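PDB 5DLY: plantazolicin methyltransferase BamL, which probably transfers methyl groups from S-adenosyl-L-methionine to the amino terminus of the antibiotic plantazolicin. Local coordinates for residues Asn112-Lys123 against Asn138-Leu149; Thr191-Leu199 against Val209-Phe217. All blocks are in the same frame, centred on the assembly; numbering follows the deposited sequence.

In the fold
Both contacts lie against one mixed sheet with strand order 3-2-1-4-5-7-6, as in Rossmann-like (class I) methyltransferases. Interaction 1 comes first along the chain: the loop between strands 107-110 and 124-130 meets helix 139-148, which leads on to strand 154-160, and Asn112 and Ala113 at the start of that loop hold the adenine of S-adenosyl-L-homocysteine. Interaction 2 follows, with helix 192-203 lying on strand 209-214, an outermost strand of the same sheet. The centres are 20 Å apart, yet the contacts meet where Ile140 of helix 139-148 packs on Leu198 of helix 192-203, so the cofactor-side helix and the helix over the edge strand 209-214 pack side by side.

Interaction 1: residues Asn112-Lys123 against Asn138-Leu149; sequences NAENIMQYVSKK and NPIAIVNTLIHL. With SAH (S-adenosyl-L-homocysteine), chain C.
Glu114 reaches Asn138 at the start of helix 139-148, and one carboxylate oxygen gathers the polar bonds. Asn138 ND2 donates to Glu114 OE2 over 3.0 Å in an almost straight bond (177°), although carboxylate and amide planes stand 81° apart. From the opposite face of the carboxylate Asn112 ND2 donates to the same oxygen, and a water bridges it to the backbone N of Asn138. The aliphatic part of Glu114 lies at about a right angle across Ile142, CG to CG1 3.5 Å.

The buried, densely packed part is the apolar middle, where Ile116 CG2 is set between Thr145 CG2, Leu146 CD2 and Leu149 CD1, each 3.8-3.9 Å away. Leu149, the most covered residue, also slides past Met117 in the opposite direction and brings CD2 to 3.4 Å from Val120 O. Toward solvent the contact is looser: the Met117 chain turns at its last torsion (chi3 82°), carrying the methyl CE as well as SD to His148 CB, and exposed Lys123 lays its aliphatic chain by His148 O. A second water links Glu114 O to Thr145 OG1.

Asn112 OD1 accepts from Glu114 N, an Asx turn, and also from N6 of S-adenosyl-L-homocysteine; Ala113 N donates to N1 over 2.9 Å. This pairing of a side-chain acceptor and a backbone donor with N6 and N1 of the adenine belongs to the cofactor site of a Rossmann-like methyltransferase.

Interaction 2: residues Thr191-Leu199 against Val209-Phe217; sequences TMEEFKQLL and VSFHVGNSF
Helix-on-sheet packing at the edge of a Rossmann-like methyltransferase sheet brings Val213 of strand 209-214 under helix 192-199. The two elements run antiparallel, at 174°, with their axes 8.7 Å apart.

Val213 carries the contact, with the largest buried area in it. Its CG1, anti to the backbone N (chi1 -175°), enters between Met192 and Phe195, and Phe195 CD2 lies 3.4 Å from this methyl, which stands oblique to the ring. The other branch, CG2, meets Leu199 CD1 at 3.7 Å, while Lys196 CG covers CB from the more exposed flank. Two successive turns of the Met192 chain (chi2 51°) fold CE back over the strand to 3.5 Å from Gly214 C and beside Asn215 CB. At the other end, the Phe211 ring offers one face to the backbone carbon of Leu199, offset toward the rim, with Leu199 CB 3.7 Å from Phe211 CD2.

The interface is thus largely apolar, and polar bonds fix the parts from outside it. Thr191 and Glu194 form a capping box at the helix start, where Glu194 also makes a salt bridge to Arg163. His212 NE2 bonds to Gly220 O. Through its backbone, strand 209-214 is hydrogen-bonded to the antiparallel strand 258-265; this edge, in the order 5-7-6 and with a helix packed over its last strand, is that of the class I methyltransferase sheet.

Interaction 1: residues Asn112-Lys123 against Asn138-Leu149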
loop_
_atom_site.group_PDB
_atom_site.type_symbol
_atom_site.label_atom_id
_atom_site.label_comp_id
_atom_site.label_asym_id
_atom_site.label_seq_id
_atom_site.Cartn_x
_atom_site.Cartn_y
_atom_site.Cartn_z
ATOM N N ASN A 112 0.970 14.407 -7.783
ATOM C CA ASN A 112 1.995 13.709 -7.020
ATOM C C ASN A 112 1.539 13.667 -5.553
ATOM O O ASN A 112 1.083 14.683 -5.006
ATOM C CB ASN A 112 3.302 14.488 -7.190
ATOM C CG ASN A 112 4.486 13.895 -6.445
ATOM O OD1 ASN A 112 4.407 12.869 -5.760
ATOM N ND2 ASN A 112 5.615 14.586 -6.564
ATOM N N ALA A 113 1.630 12.492 -4.926
ATOM C CA ALA A 113 1.261 12.346 -3.513
ATOM C C ALA A 113 2.030 13.307 -2.611
ATOM O O ALA A 113 1.554 13.639 -1.531
ATOM C CB ALA A 113 1.457 10.913 -3.043
ATOM N N GLU A 114 3.196 13.760 -3.073
ATOM C CA GLU A 114 3.956 14.797 -2.360
ATOM C C GLU A 114 3.111 16.024 -2.043
ATOM O O GLU A 114 3.378 16.733 -1.075
ATOM C CB GLU A 114 5.188 15.234 -3.157
ATOM C CG GLU A 114 6.308 14.206 -3.208
ATOM C CD GLU A 114 7.578 14.738 -3.854
ATOM O OE1 GLU A 114 8.167 15.716 -3.332
ATOM O OE2 GLU A 114 8.006 14.165 -4.867
ATOM N N ASN A 115 2.109 16.281 -2.881
ATOM C CA ASN A 115 1.291 17.487 -2.779
ATOM C C ASN A 115 0.006 17.317 -1.972
ATOM O O ASN A 115 -0.851 18.199 -1.976
ATOM C CB ASN A 115 0.962 17.990 -4.185
ATOM C CG ASN A 115 2.205 18.262 -5.002
ATOM O OD1 ASN A 115 3.156 18.871 -4.502
ATOM N ND2 ASN A 115 2.220 17.800 -6.252
ATOM N N ILE A 116 -0.115 16.196 -1.262
ATOM C CA ILE A 116 -1.368 15.834 -0.593
ATOM C C ILE A 116 -1.970 16.891 0.353
ATOM O O ILE A 116 -3.191 17.030 0.427
ATOM C CB ILE A 116 -1.278 14.429 0.072
ATOM C CG1 ILE A 116 -2.659 13.922 0.527
ATOM C CG2 ILE A 116 -0.280 14.415 1.222
ATOM C CD1 ILE A 116 -3.694 13.823 -0.583
ATOM N N MET A 117 -1.127 17.641 1.059
ATOM C CA MET A 117 -1.632 18.598 2.057
ATOM C C MET A 117 -2.319 19.821 1.438
ATOM O O MET A 117 -2.955 20.599 2.148
ATOM C CB MET A 117 -0.546 18.987 3.068
ATOM C CG MET A 117 -0.256 17.868 4.074
ATOM S SD MET A 117 0.897 18.292 5.399
ATOM C CE MET A 117 -0.168 19.134 6.566
ATOM N N GLN A 118 -2.208 19.969 0.118
ATOM C CA GLN A 118 -3.007 20.955 -0.633
ATOM C C GLN A 118 -4.460 20.520 -0.827
ATOM O O GLN A 118 -5.306 21.332 -1.232
ATOM C CB GLN A 118 -2.422 21.187 -2.035
ATOM C CG GLN A 118 -1.099 21.919 -2.094
ATOM C CD GLN A 118 -0.336 21.611 -3.362
ATOM O OE1 GLN A 118 -0.923 21.400 -4.447
ATOM N NE2 GLN A 118 0.975 21.587 -3.248
ATOM N N TYR A 119 -4.747 19.244 -0.566
ATOM C CA TYR A 119 -6.034 18.644 -0.939
ATOM C C TYR A 119 -6.772 18.037 0.246
ATOM O O TYR A 119 -7.975 17.809 0.170
ATOM C CB TYR A 119 -5.844 17.604 -2.053
ATOM C CG TYR A 119 -5.243 18.232 -3.271
ATOM C CD1 TYR A 119 -6.006 19.076 -4.078
ATOM C CD2 TYR A 119 -3.900 18.030 -3.594
ATOM C CE1 TYR A 119 -5.454 19.694 -5.181
ATOM C CE2 TYR A 119 -3.335 18.642 -4.697
ATOM C CZ TYR A 119 -4.117 19.473 -5.484
ATOM O OH TYR A 119 -3.571 20.102 -6.573
ATOM N N VAL A 120 -6.039 17.784 1.323
ATOM C CA VAL A 120 -6.578 17.167 2.532
ATOM C C VAL A 120 -6.055 17.937 3.737
ATOM O O VAL A 120 -4.840 18.074 3.928
ATOM C CB VAL A 120 -6.179 15.675 2.641
ATOM C CG1 VAL A 120 -6.692 15.067 3.946
ATOM C CG2 VAL A 120 -6.709 14.890 1.449
ATOM N N SER A 121 -6.982 18.467 4.525
ATOM C CA SER A 121 -6.638 19.206 5.734
ATOM C C SER A 121 -7.088 18.476 6.998
ATOM O O SER A 121 -6.391 18.501 8.013
ATOM C CB SER A 121 -7.214 20.622 5.692
ATOM O OG SER A 121 -8.557 20.610 5.259
ATOM N N LYS A 122 -8.248 17.827 6.937
ATOM C CA LYS A 122 -8.727 17.032 8.067
ATOM C C LYS A 122 -7.789 15.848 8.260
ATOM O O LYS A 122 -7.397 15.196 7.286
ATOM C CB LYS A 122 -10.143 16.523 7.808
ATOM C CG LYS A 122 -11.187 17.616 7.690
ATOM C CD LYS A 122 -12.421 17.120 6.954
ATOM C CE LYS A 122 -13.448 18.231 6.791
ATOM N NZ LYS A 122 -14.041 18.658 8.091
ATOM N N LYS A 123 -7.422 15.580 9.510
ATOM C CA LYS A 123 -6.544 14.453 9.802
ATOM C C LYS A 123 -7.237 13.136 9.462
ATOM O O LYS A 123 -8.472 13.022 9.535
ATOM C CB LYS A 123 -6.074 14.471 11.260
ATOM C CG LYS A 123 -5.441 15.784 11.705
ATOM C CD LYS A 123 -4.183 16.128 10.926
ATOM C CE LYS A 123 -3.545 17.415 11.443
ATOM N NZ LYS A 123 -4.377 18.614 11.139
ATOM N N ASN A 138 10.470 10.507 -4.212
ATOM C CA ASN A 138 10.872 10.991 -2.900
ATOM C C ASN A 138 10.073 10.314 -1.775
ATOM O O ASN A 138 9.265 10.960 -1.102
ATOM C CB ASN A 138 10.706 12.512 -2.862
ATOM C CG ASN A 138 11.586 13.214 -3.885
ATOM O OD1 ASN A 138 12.812 13.122 -3.815
ATOM N ND2 ASN A 138 10.968 13.911 -4.836
ATOM N N PRO A 139 10.315 9.006 -1.551
ATOM C CA PRO A 139 9.513 8.269 -0.572
ATOM C C PRO A 139 9.608 8.781 0.866
ATOM O O PRO A 139 8.601 8.767 1.581
ATOM C CB PRO A 139 10.027 6.833 -0.690
ATOM C CG PRO A 139 11.386 6.950 -1.281
ATOM C CD PRO A 139 11.312 8.132 -2.203
ATOM N N ILE A 140 10.791 9.227 1.303
ATOM C CA ILE A 140 10.928 9.733 2.672
ATOM C C ILE A 140 10.135 11.038 2.861
ATOM O O ILE A 140 9.433 11.200 3.865
ATOM C CB ILE A 140 12.414 9.921 3.070
ATOM C CG1 ILE A 140 13.192 8.611 2.872
ATOM C CG2 ILE A 140 12.530 10.402 4.510
ATOM C CD1 ILE A 140 14.691 8.722 3.090
ATOM N N ALA A 141 10.218 11.939 1.880
ATOM C CA ALA A 141 9.445 13.182 1.902
ATOM C C ALA A 141 7.948 12.897 1.962
ATOM O O ALA A 141 7.217 13.533 2.722
ATOM C CB ALA A 141 9.764 14.046 0.688
ATOM N N ILE A 142 7.495 11.924 1.180
ATOM C CA ILE A 142 6.069 11.610 1.174
ATOM C C ILE A 142 5.628 11.087 2.534
ATOM O O ILE A 142 4.612 11.530 3.070
ATOM C CB ILE A 142 5.701 10.625 0.044
ATOM C CG1 ILE A 142 5.721 11.378 -1.290
ATOM C CG2 ILE A 142 4.320 10.007 0.281
ATOM C CD1 ILE A 142 5.769 10.495 -2.518
ATOM N N VAL A 143 6.398 10.167 3.105
ATOM C CA VAL A 143 6.055 9.632 4.424
ATOM C C VAL A 143 6.050 10.711 5.519
ATOM O O VAL A 143 5.135 10.741 6.342
ATOM C CB VAL A 143 6.937 8.429 4.825
ATOM C CG1 VAL A 143 6.620 7.998 6.247
ATOM C CG2 VAL A 143 6.716 7.274 3.866
ATOM N N ASN A 144 7.069 11.579 5.543
ATOM C CA ASN A 144 7.098 12.693 6.515
ATOM C C ASN A 144 5.838 13.552 6.395
ATOM O O ASN A 144 5.217 13.918 7.387
ATOM C CB ASN A 144 8.326 13.587 6.304
ATOM C CG ASN A 144 9.642 12.927 6.706
ATOM O OD1 ASN A 144 10.706 13.288 6.184
ATOM N ND2 ASN A 144 9.587 11.981 7.627
ATOM N N THR A 145 5.456 13.863 5.160
ATOM C CA THR A 145 4.238 14.622 4.902
ATOM C C THR A 145 2.982 13.895 5.396
ATOM O O THR A 145 2.126 14.497 6.053
ATOM C CB THR A 145 4.135 14.945 3.405
ATOM O OG1 THR A 145 5.183 15.860 3.068
ATOM C CG2 THR A 145 2.785 15.575 3.069
ATOM N N LEU A 146 2.880 12.603 5.092
ATOM C CA LEU A 146 1.724 11.825 5.524
ATOM C C LEU A 146 1.590 11.729 7.041
ATOM O O LEU A 146 0.484 11.737 7.575
ATOM C CB LEU A 146 1.733 10.441 4.870
ATOM C CG LEU A 146 1.554 10.455 3.342
ATOM C CD1 LEU A 146 1.792 9.071 2.763
ATOM C CD2 LEU A 146 0.186 10.979 2.915
ATOM N N ILE A 147 2.717 11.681 7.742
ATOM C CA ILE A 147 2.678 11.679 9.202
ATOM C C ILE A 147 1.989 12.942 9.756
ATOM O O ILE A 147 1.264 12.861 10.753
ATOM C CB ILE A 147 4.077 11.429 9.788
ATOM C CG1 ILE A 147 4.468 9.975 9.504
ATOM C CG2 ILE A 147 4.096 11.649 11.294
ATOM C CD1 ILE A 147 5.901 9.614 9.830
ATOM N N HIS A 148 2.164 14.086 9.088
ATOM C CA HIS A 148 1.461 15.325 9.491
ATOM C C HIS A 148 -0.056 15.219 9.423
ATOM O O HIS A 148 -0.759 15.963 10.118
ATOM C CB HIS A 148 1.860 16.524 8.628
ATOM C CG HIS A 148 3.331 16.761 8.548
ATOM N ND1 HIS A 148 4.152 16.742 9.654
ATOM C CD2 HIS A 148 4.127 17.052 7.493
ATOM C CE1 HIS A 148 5.393 16.994 9.283
ATOM N NE2 HIS A 148 5.408 17.174 7.975
ATOM N N LEU A 149 -0.545 14.333 8.554
ATOM C CA LEU A 149 -1.981 14.154 8.331
ATOM C C LEU A 149 -2.611 13.081 9.218
ATOM O O LEU A 149 -3.818 12.885 9.172
ATOM C CB LEU A 149 -2.263 13.850 6.850
ATOM C CG LEU A 149 -2.199 15.029 5.880
ATOM C CD1 LEU A 149 -2.344 14.533 4.450
ATOM C CD2 LEU A 149 -3.285 16.050 6.203
HETATM N N SAH C . -2.569 1.221 -4.798
HETATM C CA SAH C . -2.734 0.507 -6.106
HETATM C CB SAH C . -1.434 0.582 -6.901
HETATM C CG SAH C . -1.723 0.839 -8.382
HETATM S SD SAH C . -0.269 0.684 -9.387
HETATM C C SAH C . -3.086 -0.934 -5.862
HETATM O O SAH C . -3.380 -1.336 -4.743
HETATM O OXT SAH C . -3.081 -1.758 -6.776
HETATM C "C5'" SAH C . 0.737 2.029 -8.830
HETATM C "C4'" SAH C . 0.024 3.375 -8.874
HETATM O "O4'" SAH C . 0.829 4.358 -8.207
HETATM C "C3'" SAH C . -0.172 3.892 -10.299
HETATM O "O3'" SAH C . -1.570 4.144 -10.545
HETATM C "C2'" SAH C . 0.676 5.156 -10.369
HETATM O "O2'" SAH C . 0.158 6.191 -11.210
HETATM C "C1'" SAH C . 0.686 5.584 -8.911
HETATM N N9 SAH C . 1.777 6.510 -8.531
HETATM C C8 SAH C . 3.090 6.380 -8.817
HETATM N N7 SAH C . 3.796 7.414 -8.310
HETATM C C5 SAH C . 2.925 8.217 -7.676
HETATM C C6 SAH C . 3.026 9.479 -6.932
HETATM N N6 SAH C . 4.233 10.052 -6.769
HETATM N N1 SAH C . 1.882 10.005 -6.419
HETATM C C2 SAH C . 0.688 9.406 -6.600
HETATM N N3 SAH C . 0.518 8.237 -7.273
HETATM C C4 SAH C . 1.595 7.623 -7.830
HETATM O O HOH W 1 7.856 11.447 -4.994
HETATM O O HOH W 2 5.628 15.659 0.437
#

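Interaction 2: residues Thr191-Leu199 against Val209-Phe217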
loop_
_atom_site.group_PDB
_atom_site.type_symbol
_atom_site.label_atom_id
_atom_site.label_comp_id
_atom_site.label_asym_id
_atom_site.label_seq_id
_atom_site.Cartn_x
_atom_site.Cartn_y
_atom_site.Cartn_z
ATOM N N THR A 191 14.645 -3.421 0.373
ATOM C CA THR A 191 14.739 -4.663 1.118
ATOM C C THR A 191 14.098 -4.456 2.484
ATOM O O THR A 191 13.864 -3.321 2.910
ATOM C CB THR A 191 16.202 -5.091 1.345
ATOM O OG1 THR A 191 16.883 -4.064 2.078
ATOM C CG2 THR A 191 16.914 -5.338 0.029
ATOM N N MET A 192 13.817 -5.556 3.173
ATOM C CA MET A 192 13.322 -5.499 4.537
ATOM C C MET A 192 14.193 -4.612 5.435
ATOM O O MET A 192 13.680 -3.761 6.164
ATOM C CB MET A 192 13.237 -6.913 5.112
ATOM C CG MET A 192 12.825 -6.955 6.567
ATOM S SD MET A 192 11.336 -5.985 6.826
ATOM C CE MET A 192 10.123 -7.039 6.041
ATOM N N GLU A 193 15.506 -4.828 5.366
ATOM C CA GLU A 193 16.479 -4.053 6.126
ATOM C C GLU A 193 16.351 -2.545 5.863
ATOM O O GLU A 193 16.301 -1.746 6.807
ATOM C CB GLU A 193 17.887 -4.547 5.776
ATOM C CG GLU A 193 19.023 -3.778 6.421
ATOM C CD GLU A 193 20.374 -4.242 5.915
ATOM O OE1 GLU A 193 20.802 -3.792 4.829
ATOM O OE2 GLU A 193 21.004 -5.059 6.612
ATOM N N GLU A 194 16.287 -2.162 4.590
ATOM C CA GLU A 194 16.190 -0.750 4.208
ATOM C C GLU A 194 14.872 -0.132 4.646
ATOM O O GLU A 194 14.836 1.017 5.077
ATOM C CB GLU A 194 16.356 -0.576 2.699
ATOM C CG GLU A 194 17.761 -0.862 2.192
ATOM C CD GLU A 194 17.811 -1.052 0.692
ATOM O OE1 GLU A 194 16.740 -1.207 0.057
ATOM O OE2 GLU A 194 18.930 -1.044 0.133
ATOM N N PHE A 195 13.795 -0.901 4.506
ATOM C CA PHE A 195 12.457 -0.460 4.879
ATOM C C PHE A 195 12.366 -0.218 6.385
ATOM O O PHE A 195 11.800 0.794 6.823
ATOM C CB PHE A 195 11.452 -1.521 4.411
ATOM C CG PHE A 195 10.000 -1.111 4.494
ATOM C CD1 PHE A 195 9.572 0.144 4.074
ATOM C CD2 PHE A 195 9.056 -2.020 4.946
ATOM C CE1 PHE A 195 8.222 0.493 4.135
ATOM C CE2 PHE A 195 7.706 -1.683 5.004
ATOM C CZ PHE A 195 7.294 -0.420 4.601
ATOM N N LYS A 196 12.943 -1.133 7.167
ATOM C CA LYS A 196 12.996 -0.996 8.632
ATOM C C LYS A 196 13.725 0.279 9.045
ATOM O O LYS A 196 13.252 1.017 9.920
ATOM C CB LYS A 196 13.680 -2.210 9.271
ATOM C CG LYS A 196 12.778 -3.412 9.511
ATOM C CD LYS A 196 13.458 -4.390 10.465
ATOM C CE LYS A 196 12.504 -5.462 10.975
ATOM N NZ LYS A 196 12.837 -6.834 10.490
ATOM N N GLN A 197 14.864 0.537 8.400
ATOM C CA GLN A 197 15.641 1.744 8.665
ATOM C C GLN A 197 14.841 3.004 8.339
ATOM O O GLN A 197 14.841 3.969 9.113
ATOM C CB GLN A 197 16.963 1.730 7.890
ATOM C CG GLN A 197 17.964 2.788 8.351
ATOM C CD GLN A 197 18.207 2.782 9.853
ATOM O OE1 GLN A 197 18.486 1.740 10.456
ATOM N NE2 GLN A 197 18.104 3.953 10.467
ATOM N N LEU A 198 14.147 2.988 7.202
ATOM C CA LEU A 198 13.323 4.124 6.797
ATOM C C LEU A 198 12.215 4.426 7.822
ATOM O O LEU A 198 12.029 5.582 8.208
ATOM C CB LEU A 198 12.720 3.895 5.396
ATOM C CG LEU A 198 12.109 5.100 4.659
ATOM C CD1 LEU A 198 12.191 4.888 3.151
ATOM C CD2 LEU A 198 10.674 5.381 5.085
ATOM N N LEU A 199 11.487 3.394 8.260
ATOM C CA LEU A 199 10.380 3.583 9.208
ATOM C C LEU A 199 10.871 3.979 10.600
ATOM O O LEU A 199 10.193 4.709 11.313
ATOM C CB LEU A 199 9.455 2.359 9.265
ATOM C CG LEU A 199 8.567 2.072 8.037
ATOM C CD1 LEU A 199 7.328 1.289 8.440
ATOM C CD2 LEU A 199 8.151 3.313 7.260
ATOM N N VAL A 209 4.278 8.117 18.092
ATOM C CA VAL A 209 4.260 7.470 16.779
ATOM C C VAL A 209 5.295 6.347 16.725
ATOM O O VAL A 209 6.494 6.578 16.894
ATOM C CB VAL A 209 4.520 8.479 15.643
ATOM C CG1 VAL A 209 4.519 7.775 14.292
ATOM C CG2 VAL A 209 3.480 9.594 15.664
ATOM N N SER A 210 4.821 5.130 16.474
ATOM C CA SER A 210 5.682 3.951 16.460
ATOM C C SER A 210 5.624 3.271 15.101
ATOM O O SER A 210 4.856 3.681 14.239
ATOM C CB SER A 210 5.236 2.975 17.554
ATOM O OG SER A 210 3.911 2.533 17.312
ATOM N N PHE A 211 6.447 2.248 14.904
ATOM C CA PHE A 211 6.413 1.483 13.659
ATOM C C PHE A 211 6.508 -0.018 13.885
ATOM O O PHE A 211 6.958 -0.480 14.930
ATOM C CB PHE A 211 7.506 1.949 12.677
ATOM C CG PHE A 211 8.863 1.343 12.924
ATOM C CD1 PHE A 211 9.755 1.931 13.820
ATOM C CD2 PHE A 211 9.259 0.190 12.245
ATOM C CE1 PHE A 211 11.007 1.372 14.043
ATOM C CE2 PHE A 211 10.509 -0.375 12.462
ATOM C CZ PHE A 211 11.386 0.221 13.362
ATOM N N HIS A 212 6.078 -0.778 12.882
ATOM C CA HIS A 212 6.342 -2.207 12.834
ATOM C C HIS A 212 6.584 -2.605 11.391
ATOM O O HIS A 212 5.905 -2.107 10.489
ATOM C CB HIS A 212 5.178 -3.021 13.406
ATOM C CG HIS A 212 5.412 -4.503 13.373
ATOM N ND1 HIS A 212 6.005 -5.188 14.411
ATOM C CD2 HIS A 212 5.151 -5.424 12.416
ATOM C CE1 HIS A 212 6.082 -6.473 14.104
ATOM N NE2 HIS A 212 5.572 -6.643 12.897
ATOM N N VAL A 213 7.539 -3.501 11.178
ATOM C CA VAL A 213 7.804 -4.049 9.848
ATOM C C VAL A 213 7.919 -5.565 9.951
ATOM O O VAL A 213 8.416 -6.095 10.949
ATOM C CB VAL A 213 9.076 -3.450 9.196
ATOM C CG1 VAL A 213 9.258 -3.947 7.776
ATOM C CG2 VAL A 213 9.028 -1.926 9.166
ATOM N N GLY A 214 7.448 -6.262 8.917
ATOM C CA GLY A 214 7.538 -7.718 8.880
ATOM C C GLY A 214 7.198 -8.226 7.499
ATOM O O GLY A 214 6.567 -7.524 6.711
ATOM N N ASN A 215 7.617 -9.447 7.200
ATOM C CA ASN A 215 7.288 -10.028 5.904
ATOM C C ASN A 215 6.287 -11.175 5.976
ATOM O O ASN A 215 6.014 -11.826 4.967
ATOM C CB ASN A 215 8.550 -10.412 5.125
ATOM C CG ASN A 215 9.360 -11.485 5.809
ATOM O OD1 ASN A 215 8.908 -12.118 6.763
ATOM N ND2 ASN A 215 10.577 -11.695 5.324
ATOM N N SER A 216 5.737 -11.405 7.167
ATOM C CA SER A 216 4.652 -12.369 7.352
ATOM C C SER A 216 3.395 -11.928 6.617
ATOM O O SER A 216 3.120 -10.734 6.508
ATOM C CB SER A 216 4.355 -12.553 8.841
ATOM O OG SER A 216 5.469 -13.130 9.491
ATOM N N PHE A 217 2.630 -12.907 6.137
ATOM C CA PHE A 217 1.498 -12.668 5.238
ATOM C C PHE A 217 0.433 -11.722 5.783
ATOM O O PHE A 217 -0.103 -10.887 5.040
ATOM C CB PHE A 217 0.876 -14.013 4.855
ATOM C CG PHE A 217 -0.088 -13.944 3.705
ATOM C CD1 PHE A 217 0.368 -13.912 2.393
ATOM C CD2 PHE A 217 -1.451 -13.948 3.937
ATOM C CE1 PHE A 217 -0.529 -13.873 1.333
ATOM C CE2 PHE A 217 -2.359 -13.912 2.888
ATOM C CZ PHE A 217 -1.897 -13.868 1.581
#